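Local atomic coordinates of RNA-binding protein Smaug (Drosophila melanogaster, PDB entry 1OXJ), a protein that binds RNA, which it recognises through its SAM (sterile alpha motif) domain. Residues R18-K21 with Y22-L25; M29-E32 with E33-I37; E39-L42 with Q43-V47; L55-C58 with I59-L62. One frame throughout, in Å; residues are numbered along the deposited sequence.

Contact 1 of 4, residues R18-K21 with Y22-L25; sequences RLHK and YIEL
Leu19 O receives the amide of Tyr22 at 2.9 Å from Tyr22 N, and the N-H...O angle of 166° makes this a nearly straight i to i+3 bond. It opens a short 3-10 winding between helix 10-16 and helix 31-34 of the SAM domain, just after the Schellman motif in which Arg18, with positive phi, ends the preceding helix. The same spacing recurs one residue on, where Ile23 N donates to His20 O at 3.0 Å. In both bonds the donor stands above the carbonyl plane rather than on a lone pair.

Two pairs of side chains lie side by side, each pointing the same way as its partner. His20 turns one ring face to Ile23, whose CB sits 4.0 Å from the ring centroid in a CH-pi contact, displaced toward the rim. With CG anti to the backbone N (chi1 165°) and every later torsion extended, Lys21 lays its chain over one face of the Tyr22 ring. Lys21 CG is 4.3 Å from that centroid and only 12° off the ring normal. Leu19 CD2 meets Tyr22 CD1 at 4.2 Å, and both side chains also rest on Ala51 of helix 49-77, while Ile23 packs on Ile10 and Leu14 of helix 10-16.

Water supplies two further links. One molecule joins Lys21 O to Glu24 N, extending the backbone hydrogen bonding. The other spans the polar ends of the Lys21-Tyr22 CH-pi pair, 2.7 Å from Lys21 NZ and 2.8 Å from Tyr22 OH.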
loop_
_atom_site.group_PDB
_atom_site.type_symbol
_atom_site.label_atom_id
_atom_site.label_comp_id
_atom_site.label_asym_id
_atom_site.label_seq_id
_atom_site.Cartn_x
_atom_site.Cartn_y
_atom_site.Cartn_z
ATOM N N ARG A 18 -8.012 12.983 0.699
ATOM C CA ARG A 18 -8.762 14.216 0.547
ATOM C C ARG A 18 -7.826 15.355 0.154
ATOM O O ARG A 18 -7.943 16.480 0.648
ATOM C CB ARG A 18 -9.516 14.561 1.837
ATOM C CG ARG A 18 -10.689 13.626 2.118
ATOM C CD ARG A 18 -11.690 14.267 3.073
ATOM N NE ARG A 18 -12.165 15.560 2.575
ATOM C CZ ARG A 18 -12.834 15.730 1.436
ATOM N NH1 ARG A 18 -13.120 14.690 0.661
ATOM N NH2 ARG A 18 -13.211 16.947 1.064
ATOM N N LEU A 19 -6.899 15.049 -0.748
ATOM C CA LEU A 19 -5.930 16.031 -1.222
ATOM C C LEU A 19 -5.827 16.052 -2.744
ATOM O O LEU A 19 -4.844 16.560 -3.292
ATOM C CB LEU A 19 -4.545 15.734 -0.626
ATOM C CG LEU A 19 -4.370 16.010 0.868
ATOM C CD1 LEU A 19 -3.072 15.376 1.367
ATOM C CD2 LEU A 19 -4.369 17.524 1.100
ATOM N N HIS A 20 -6.835 15.519 -3.429
ATOM C CA HIS A 20 -6.802 15.482 -4.883
ATOM C C HIS A 20 -6.791 16.883 -5.486
ATOM O O HIS A 20 -6.541 17.055 -6.676
ATOM C CB HIS A 20 -7.970 14.657 -5.429
ATOM C CG HIS A 20 -7.851 14.345 -6.889
ATOM N ND1 HIS A 20 -8.318 15.188 -7.874
ATOM C CD2 HIS A 20 -7.271 13.303 -7.532
ATOM C CE1 HIS A 20 -8.031 14.680 -9.058
ATOM N NE2 HIS A 20 -7.395 13.537 -8.880
ATOM N N LYS A 21 -7.056 17.883 -4.657
ATOM C CA LYS A 21 -7.018 19.271 -5.102
ATOM C C LYS A 21 -5.613 19.559 -5.650
ATOM O O LYS A 21 -5.432 20.414 -6.520
ATOM C CB LYS A 21 -7.306 20.187 -3.909
ATOM C CG LYS A 21 -6.955 21.634 -4.098
ATOM C CD LYS A 21 -7.093 22.376 -2.760
ATOM C CE LYS A 21 -6.676 23.830 -2.882
ATOM N NZ LYS A 21 -6.841 24.578 -1.599
ATOM N N TYR A 22 -4.623 18.832 -5.137
ATOM C CA TYR A 22 -3.238 19.039 -5.553
ATOM C C TYR A 22 -2.704 18.072 -6.602
ATOM O O TYR A 22 -1.496 17.950 -6.764
ATOM C CB TYR A 22 -2.330 19.016 -4.327
ATOM C CG TYR A 22 -2.631 20.155 -3.372
ATOM C CD1 TYR A 22 -3.418 19.961 -2.230
ATOM C CD2 TYR A 22 -2.191 21.439 -3.656
ATOM C CE1 TYR A 22 -3.758 21.036 -1.394
ATOM C CE2 TYR A 22 -2.528 22.520 -2.837
ATOM C CZ TYR A 22 -3.308 22.314 -1.712
ATOM O OH TYR A 22 -3.632 23.398 -0.920
ATOM N N ILE A 23 -3.591 17.403 -7.332
ATOM C CA ILE A 23 -3.150 16.458 -8.363
ATOM C C ILE A 23 -2.158 17.070 -9.366
ATOM O O ILE A 23 -1.177 16.425 -9.757
ATOM C CB ILE A 23 -4.369 15.883 -9.150
ATOM C CG1 ILE A 23 -3.904 14.840 -10.168
ATOM C CG2 ILE A 23 -5.088 16.997 -9.883
ATOM C CD1 ILE A 23 -3.311 13.589 -9.551
ATOM N N GLU A 24 -2.397 18.310 -9.787
ATOM C CA GLU A 24 -1.515 18.953 -10.765
ATOM C C GLU A 24 -0.079 19.174 -10.310
ATOM O O GLU A 24 0.831 19.278 -11.136
ATOM C CB GLU A 24 -2.103 20.289 -11.215
ATOM C CG GLU A 24 -3.381 20.159 -12.033
ATOM C CD GLU A 24 -3.202 19.287 -13.255
ATOM O OE1 GLU A 24 -2.229 19.500 -14.007
ATOM O OE2 GLU A 24 -4.040 18.387 -13.472
ATOM N N LEU A 25 0.127 19.249 -9.000
ATOM C CA LEU A 25 1.461 19.453 -8.461
ATOM C C LEU A 25 2.403 18.328 -8.880
ATOM O O LEU A 25 3.608 18.553 -9.037
ATOM C CB LEU A 25 1.409 19.521 -6.935
ATOM C CG LEU A 25 2.764 19.436 -6.228
ATOM C CD1 LEU A 25 3.653 20.581 -6.701
ATOM C CD2 LEU A 25 2.562 19.491 -4.735
HETATM O O HOH W 1 -5.925 23.304 0.639
HETATM O O HOH W 2 -4.333 20.171 -8.884
#

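Contact 2 of 4, residues M29-E32 with E33-I37; sequences MTYE and EMLLI
Glu33 crosses to Thr30 at the N-terminus of helix 31-34. Glu33 CB lies 3.6 Å from Met29 CG and also borders the oxygens of Thr30. The next carbon, Glu33 CG, comes within 3.2 Å of Thr30 OG1; chi1 of -70° keeps CG beside the backbone N, from where the chain reaches back to Thr30. At the tip, Glu33 OE1 accepts from Thr30 N at 3.0 Å, using its anti lone pair, with an N-H...O angle of 166°. The reciprocal bond runs from Glu33 N to Thr30 OG1 at 3.2 Å. Together the two define a capping box with Thr30 as N-cap.

Next to the box, Met34 N donates to Thr30 O, and Leu35 N continues the helical pattern to Tyr31 O. Met29, extended through chi1 and chi2, carries SD to 3.8 Å from Ile37 CD1, across the apolar flank. The Tyr31 ring is approached obliquely by Met34 CE, 3.8 Å from Tyr31 CD1, and by Leu35 CD1, 3.6 Å from Tyr31 CE2. Beyond the segments, Glu32 OE2 forms a salt bridge with Lys99, and Met34 packs on Ile59 and Leu62 of helix 49-77.

The chemistry is that of a capped helix start: the amides of Thr30 and Glu33 each find a side-chain oxygen, and the negative charge of the Glu33 carboxylate probably interacts favourably with the positive end of the helix dipole.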
loop_
_atom_site.group_PDB
_atom_site.type_symbol
_atom_site.label_atom_id
_atom_site.label_comp_id
_atom_site.label_asym_id
_atom_site.label_seq_id
_atom_site.Cartn_x
_atom_site.Cartn_y
_atom_site.Cartn_z
ATOM N N MET A 29 6.250 14.856 -12.171
ATOM C CA MET A 29 7.103 14.470 -11.057
ATOM C C MET A 29 7.429 12.990 -11.116
ATOM O O MET A 29 6.564 12.166 -11.419
ATOM C CB MET A 29 6.402 14.783 -9.725
ATOM C CG MET A 29 7.320 14.743 -8.510
ATOM S SD MET A 29 6.501 15.357 -7.011
ATOM C CE MET A 29 6.230 16.918 -7.426
ATOM N N THR A 30 8.682 12.655 -10.833
ATOM C CA THR A 30 9.086 11.257 -10.819
ATOM C C THR A 30 8.863 10.733 -9.412
ATOM O O THR A 30 8.711 11.504 -8.457
ATOM C CB THR A 30 10.570 11.077 -11.140
ATOM O OG1 THR A 30 11.355 11.614 -10.064
ATOM C CG2 THR A 30 10.914 11.780 -12.435
ATOM N N TYR A 31 8.866 9.415 -9.290
ATOM C CA TYR A 31 8.672 8.766 -8.016
ATOM C C TYR A 31 9.722 9.249 -7.002
ATOM O O TYR A 31 9.388 9.620 -5.875
ATOM C CB TYR A 31 8.762 7.262 -8.222
ATOM C CG TYR A 31 8.627 6.460 -6.964
ATOM C CD1 TYR A 31 7.380 6.016 -6.523
ATOM C CD2 TYR A 31 9.749 6.120 -6.223
ATOM C CE1 TYR A 31 7.266 5.244 -5.377
ATOM C CE2 TYR A 31 9.647 5.350 -5.076
ATOM C CZ TYR A 31 8.409 4.913 -4.659
ATOM O OH TYR A 31 8.320 4.122 -3.541
ATOM N N GLU A 32 10.987 9.284 -7.405
ATOM C CA GLU A 32 12.028 9.720 -6.474
ATOM C C GLU A 32 11.831 11.165 -6.018
ATOM O O GLU A 32 12.103 11.501 -4.872
ATOM C CB GLU A 32 13.419 9.556 -7.106
ATOM C CG GLU A 32 13.863 8.109 -7.338
ATOM C CD GLU A 32 13.021 7.358 -8.371
ATOM O OE1 GLU A 32 12.627 7.960 -9.395
ATOM O OE2 GLU A 32 12.769 6.151 -8.166
ATOM N N GLU A 33 11.370 12.026 -6.915
ATOM C CA GLU A 33 11.145 13.425 -6.557
ATOM C C GLU A 33 10.031 13.542 -5.526
ATOM O O GLU A 33 10.119 14.356 -4.598
ATOM C CB GLU A 33 10.798 14.246 -7.800
ATOM C CG GLU A 33 11.986 14.438 -8.749
ATOM C CD GLU A 33 11.632 15.292 -9.949
ATOM O OE1 GLU A 33 10.706 14.916 -10.707
ATOM O OE2 GLU A 33 12.282 16.342 -10.132
ATOM N N MET A 34 8.983 12.734 -5.692
ATOM C CA MET A 34 7.861 12.735 -4.752
ATOM C C MET A 34 8.378 12.487 -3.343
ATOM O O MET A 34 7.944 13.144 -2.395
ATOM C CB MET A 34 6.822 11.645 -5.116
ATOM C CG MET A 34 5.799 11.281 -3.976
ATOM S SD MET A 34 4.567 10.022 -4.419
ATOM C CE MET A 34 5.560 8.545 -4.361
ATOM N N LEU A 35 9.311 11.547 -3.207
ATOM C CA LEU A 35 9.865 11.206 -1.897
ATOM C C LEU A 35 10.775 12.278 -1.304
ATOM O O LEU A 35 11.180 12.177 -0.151
ATOM C CB LEU A 35 10.611 9.866 -1.958
ATOM C CG LEU A 35 9.732 8.662 -2.316
ATOM C CD1 LEU A 35 10.566 7.387 -2.291
ATOM C CD2 LEU A 35 8.568 8.554 -1.339
ATOM N N LEU A 36 11.086 13.306 -2.091
ATOM C CA LEU A 36 11.935 14.399 -1.620
ATOM C C LEU A 36 11.099 15.571 -1.121
ATOM O O LEU A 36 11.636 16.567 -0.638
ATOM C CB LEU A 36 12.856 14.878 -2.745
ATOM C CG LEU A 36 13.886 13.853 -3.223
ATOM C CD1 LEU A 36 14.726 14.449 -4.345
ATOM C CD2 LEU A 36 14.762 13.435 -2.055
ATOM N N ILE A 37 9.782 15.446 -1.235
ATOM C CA ILE A 37 8.869 16.502 -0.811
ATOM C C ILE A 37 8.894 16.777 0.687
ATOM O O ILE A 37 8.821 15.853 1.502
ATOM C CB ILE A 37 7.420 16.168 -1.220
ATOM C CG1 ILE A 37 7.273 16.303 -2.738
ATOM C CG2 ILE A 37 6.442 17.071 -0.485
ATOM C CD1 ILE A 37 5.928 15.847 -3.276
#

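Contact 3 of 4, residues E39-L42 with Q43-V47; sequences EDFL and QSVGV
Backbone carbonyls of Asp40 and Leu42 each take two hydrogen bonds from the residues that close helix 39-44. Asp40 O accepts from Ser44 N at 3.1 Å and from Ser44 OG at 3.0 Å, the two donors reaching it from opposite faces of the carbonyl plane. The serine torsion that sets OG beside its own backbone N (chi1 -65°) turns the hydroxyl back toward this oxygen. Leu42 O is shared likewise: Val45 N, 3.1 Å away, stands well above the carbonyl plane, and Val47 N, also 3.1 Å from Leu42 O, comes from the other side. One residue earlier, Gln43 N makes the regular helical bond to Glu39 O.

Among apolar groups, Val45 CG1 approaches Phe41 CE1 at 3.8 Å, while Val45 CG2 lies over one face of the Phe41 ring, toward its rim. Leu42 CB and Val47 CB meet at 3.9 Å, bringing the chain after the helix back against its last turn.

Among polar side chains the contact is looser: Gln43 NE2 sits 3.6 Å from Glu39 CG, with the amide and carboxylate planes 69° apart.

Leu42 also packs on Leu25 and Ile37, and Val47 on Tyr22. The chain leaves helical geometry at Val45, and the i to i+5 bond from Val47 N to Leu42 O encloses Gly46, whose phi is positive, a pattern characteristic of C-terminal helix caps.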
loop_
_atom_site.group_PDB
_atom_site.type_symbol
_atom_site.label_atom_id
_atom_site.label_comp_id
_atom_site.label_asym_id
_atom_site.label_seq_id
_atom_site.Cartn_x
_atom_site.Cartn_y
_atom_site.Cartn_z
ATOM N N GLU A 39 7.487 19.735 3.874
ATOM C CA GLU A 39 6.436 20.700 4.181
ATOM C C GLU A 39 6.838 22.089 3.706
ATOM O O GLU A 39 6.008 22.864 3.221
ATOM C CB GLU A 39 6.159 20.727 5.694
ATOM C CG GLU A 39 5.110 21.742 6.127
ATOM C CD GLU A 39 4.806 21.680 7.623
ATOM O OE1 GLU A 39 5.742 21.460 8.417
ATOM O OE2 GLU A 39 3.635 21.866 8.005
ATOM N N ASP A 40 8.128 22.382 3.838
ATOM C CA ASP A 40 8.694 23.667 3.453
ATOM C C ASP A 40 8.561 23.898 1.946
ATOM O O ASP A 40 8.198 24.984 1.501
ATOM C CB ASP A 40 10.155 23.700 3.894
ATOM C CG ASP A 40 10.764 25.074 3.806
ATOM O OD1 ASP A 40 10.047 26.070 4.047
ATOM O OD2 ASP A 40 11.975 25.155 3.514
ATOM N N PHE A 41 8.849 22.860 1.164
ATOM C CA PHE A 41 8.737 22.940 -0.284
ATOM C C PHE A 41 7.288 23.200 -0.694
ATOM O O PHE A 41 7.016 24.031 -1.560
ATOM C CB PHE A 41 9.209 21.625 -0.925
ATOM C CG PHE A 41 8.684 21.407 -2.322
ATOM C CD1 PHE A 41 9.172 22.151 -3.393
ATOM C CD2 PHE A 41 7.659 20.488 -2.554
ATOM C CE1 PHE A 41 8.646 21.990 -4.670
ATOM C CE2 PHE A 41 7.126 20.317 -3.826
ATOM C CZ PHE A 41 7.616 21.069 -4.890
ATOM N N LEU A 42 6.362 22.474 -0.080
ATOM C CA LEU A 42 4.953 22.620 -0.413
ATOM C C LEU A 42 4.436 24.029 -0.133
ATOM O O LEU A 42 3.746 24.625 -0.968
ATOM C CB LEU A 42 4.122 21.587 0.357
ATOM C CG LEU A 42 4.421 20.132 -0.015
ATOM C CD1 LEU A 42 3.711 19.198 0.961
ATOM C CD2 LEU A 42 3.975 19.867 -1.468
ATOM N N GLN A 43 4.772 24.566 1.037
ATOM C CA GLN A 43 4.330 25.911 1.386
ATOM C C GLN A 43 4.862 26.904 0.361
ATOM O O GLN A 43 4.178 27.862 -0.004
ATOM C CB GLN A 43 4.832 26.305 2.779
ATOM C CG GLN A 43 4.138 25.612 3.930
ATOM C CD GLN A 43 4.564 26.179 5.278
ATOM O OE1 GLN A 43 4.375 27.366 5.548
ATOM N NE2 GLN A 43 5.143 25.335 6.124
ATOM N N SER A 44 6.081 26.661 -0.115
ATOM C CA SER A 44 6.722 27.535 -1.092
ATOM C C SER A 44 6.082 27.545 -2.471
ATOM O O SER A 44 6.222 28.523 -3.209
ATOM C CB SER A 44 8.196 27.169 -1.236
ATOM O OG SER A 44 8.893 27.419 -0.030
ATOM N N VAL A 45 5.391 26.470 -2.837
ATOM C CA VAL A 45 4.754 26.431 -4.149
ATOM C C VAL A 45 3.236 26.608 -4.123
ATOM O O VAL A 45 2.536 26.167 -5.027
ATOM C CB VAL A 45 5.126 25.137 -4.924
ATOM C CG1 VAL A 45 6.628 25.126 -5.213
ATOM C CG2 VAL A 45 4.752 23.910 -4.116
ATOM N N GLY A 46 2.721 27.252 -3.080
ATOM C CA GLY A 46 1.291 27.515 -3.037
ATOM C C GLY A 46 0.351 26.583 -2.299
ATOM O O GLY A 46 -0.860 26.811 -2.315
ATOM N N VAL A 47 0.878 25.531 -1.679
ATOM C CA VAL A 47 0.045 24.603 -0.916
ATOM C C VAL A 47 -0.219 25.227 0.458
ATOM O O VAL A 47 0.690 25.770 1.076
ATOM C CB VAL A 47 0.759 23.242 -0.716
ATOM C CG1 VAL A 47 -0.137 22.289 0.053
ATOM C CG2 VAL A 47 1.128 22.640 -2.065
#

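Contact 4 of 4, residues L55-C58 with I59-L62; sequences LALC and IDKL
Leu55 O accepts a hydrogen bond from Ile59 N, 2.9 Å away. The setting is the long helix 49-77, whose beginning is the closing helix of the SAM five-helix bundle. The side chains of the pair meet more distantly, Leu55 CD1 lying 4.3 Å from Ile59 CG1. Ile59 CG1 itself turns back over the Leu55 carbonyl and comes to 3.1 Å from Leu55 O, a placement set by chi1 of -67°, which holds CG1 beside the backbone N.

Ala56 follows, its O taking the amide of Asp60 at 2.9 Å from Asp60 N. The small methyl points away from the following turn and faces Glu39 of helix 39-44 instead. The Asp60 carboxylate is folded back toward Ala56, and its OD1 forms a salt bridge with Lys63.

Leu57 O accepts from Lys61 N, again at 2.9 Å, and the lysine chain runs on extended from a CG that grazes the same carbonyl. Both side chains belong to the exposed flank of the helix.

At Cys58 the bond from Leu62 N to the carbonyl O is more bent, the N-H...O angle being 139°. The Cys58 side chain, like those of Ile59 and Leu62, packs on Trp13 of helix 10-16, and Ile59 and Leu62 also touch Met34. The helix thus turns one side to the bundle, and its buried residues here include Leu55, Ala56, Ile59 and Leu62. Of these, Leu62 also touches the backbone of the turn before it, its CG standing 3.4 Å from Cys58 O.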
loop_
_atom_site.group_PDB
_atom_site.type_symbol
_atom_site.label_atom_id
_atom_site.label_comp_id
_atom_site.label_asym_id
_atom_site.label_seq_id
_atom_site.Cartn_x
_atom_site.Cartn_y
_atom_site.Cartn_z
ATOM N N LEU A 55 0.324 16.533 3.815
ATOM C CA LEU A 55 0.951 15.812 2.713
ATOM C C LEU A 55 2.382 15.430 3.077
ATOM O O LEU A 55 2.845 14.340 2.746
ATOM C CB LEU A 55 0.927 16.661 1.435
ATOM C CG LEU A 55 1.466 15.997 0.162
ATOM C CD1 LEU A 55 0.819 14.635 -0.044
ATOM C CD2 LEU A 55 1.184 16.904 -1.028
ATOM N N ALA A 56 3.081 16.315 3.779
ATOM C CA ALA A 56 4.450 16.015 4.175
ATOM C C ALA A 56 4.440 14.797 5.094
ATOM O O ALA A 56 5.310 13.936 5.003
ATOM C CB ALA A 56 5.074 17.216 4.886
ATOM N N LEU A 57 3.449 14.733 5.978
ATOM C CA LEU A 57 3.318 13.606 6.900
ATOM C C LEU A 57 3.044 12.320 6.132
ATOM O O LEU A 57 3.591 11.266 6.454
ATOM C CB LEU A 57 2.174 13.844 7.886
ATOM C CG LEU A 57 2.373 14.920 8.953
ATOM C CD1 LEU A 57 1.135 14.972 9.844
ATOM C CD2 LEU A 57 3.618 14.603 9.777
ATOM N N CYS A 58 2.190 12.412 5.118
ATOM C CA CYS A 58 1.851 11.246 4.309
ATOM C C CYS A 58 3.066 10.753 3.537
ATOM O O CYS A 58 3.277 9.548 3.412
ATOM C CB CYS A 58 0.708 11.581 3.343
ATOM S SG CYS A 58 -0.872 11.879 4.163
ATOM N N ILE A 59 3.864 11.687 3.019
ATOM C CA ILE A 59 5.071 11.332 2.276
ATOM C C ILE A 59 6.047 10.648 3.235
ATOM O O ILE A 59 6.723 9.677 2.877
ATOM C CB ILE A 59 5.727 12.599 1.660
ATOM C CG1 ILE A 59 4.813 13.188 0.579
ATOM C CG2 ILE A 59 7.095 12.267 1.082
ATOM C CD1 ILE A 59 4.747 12.377 -0.711
ATOM N N ASP A 60 6.117 11.153 4.465
ATOM C CA ASP A 60 6.998 10.548 5.454
ATOM C C ASP A 60 6.538 9.120 5.712
ATOM O O ASP A 60 7.358 8.206 5.809
ATOM C CB ASP A 60 6.987 11.349 6.760
ATOM C CG ASP A 60 7.640 12.704 6.610
ATOM O OD1 ASP A 60 8.780 12.752 6.104
ATOM O OD2 ASP A 60 7.019 13.718 6.995
ATOM N N LYS A 61 5.225 8.920 5.800
ATOM C CA LYS A 61 4.702 7.581 6.035
ATOM C C LYS A 61 5.019 6.679 4.850
ATOM O O LYS A 61 5.190 5.474 5.012
ATOM C CB LYS A 61 3.188 7.616 6.284
ATOM C CG LYS A 61 2.821 8.288 7.594
ATOM C CD LYS A 61 1.362 8.071 7.966
ATOM C CE LYS A 61 1.043 8.762 9.282
ATOM N NZ LYS A 61 -0.360 8.520 9.709
ATOM N N LEU A 62 5.091 7.261 3.655
ATOM C CA LEU A 62 5.425 6.478 2.470
ATOM C C LEU A 62 6.815 5.904 2.677
ATOM O O LEU A 62 7.078 4.739 2.366
ATOM C CB LEU A 62 5.425 7.352 1.206
ATOM C CG LEU A 62 4.072 7.761 0.616
ATOM C CD1 LEU A 62 4.285 8.432 -0.759
ATOM C CD2 LEU A 62 3.194 6.513 0.464
#

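In the fold
The four contacts come one after another along the chain, all within the SAM range, with centres about 12 to 15 Å apart. Contact 1 lies in the link after helix 10-16, contact 2 on helix 31-34, contact 3 on helix 39-44 and contact 4 on helix 49-77. Only contacts 1 and 2 lack a direct touch. Contact 4 touches the other three: Ile59 CD1 meets Met34 CG at 3.6 Å, Leu55 CB meets Leu42 CD1 at 3.8 Å, and Leu55 CB meets Leu19 CD1 at 4.2 Å. The turns and caps lie where short helices pack against helix 49-77, consistent with a compact SAM bundle that binds RNA.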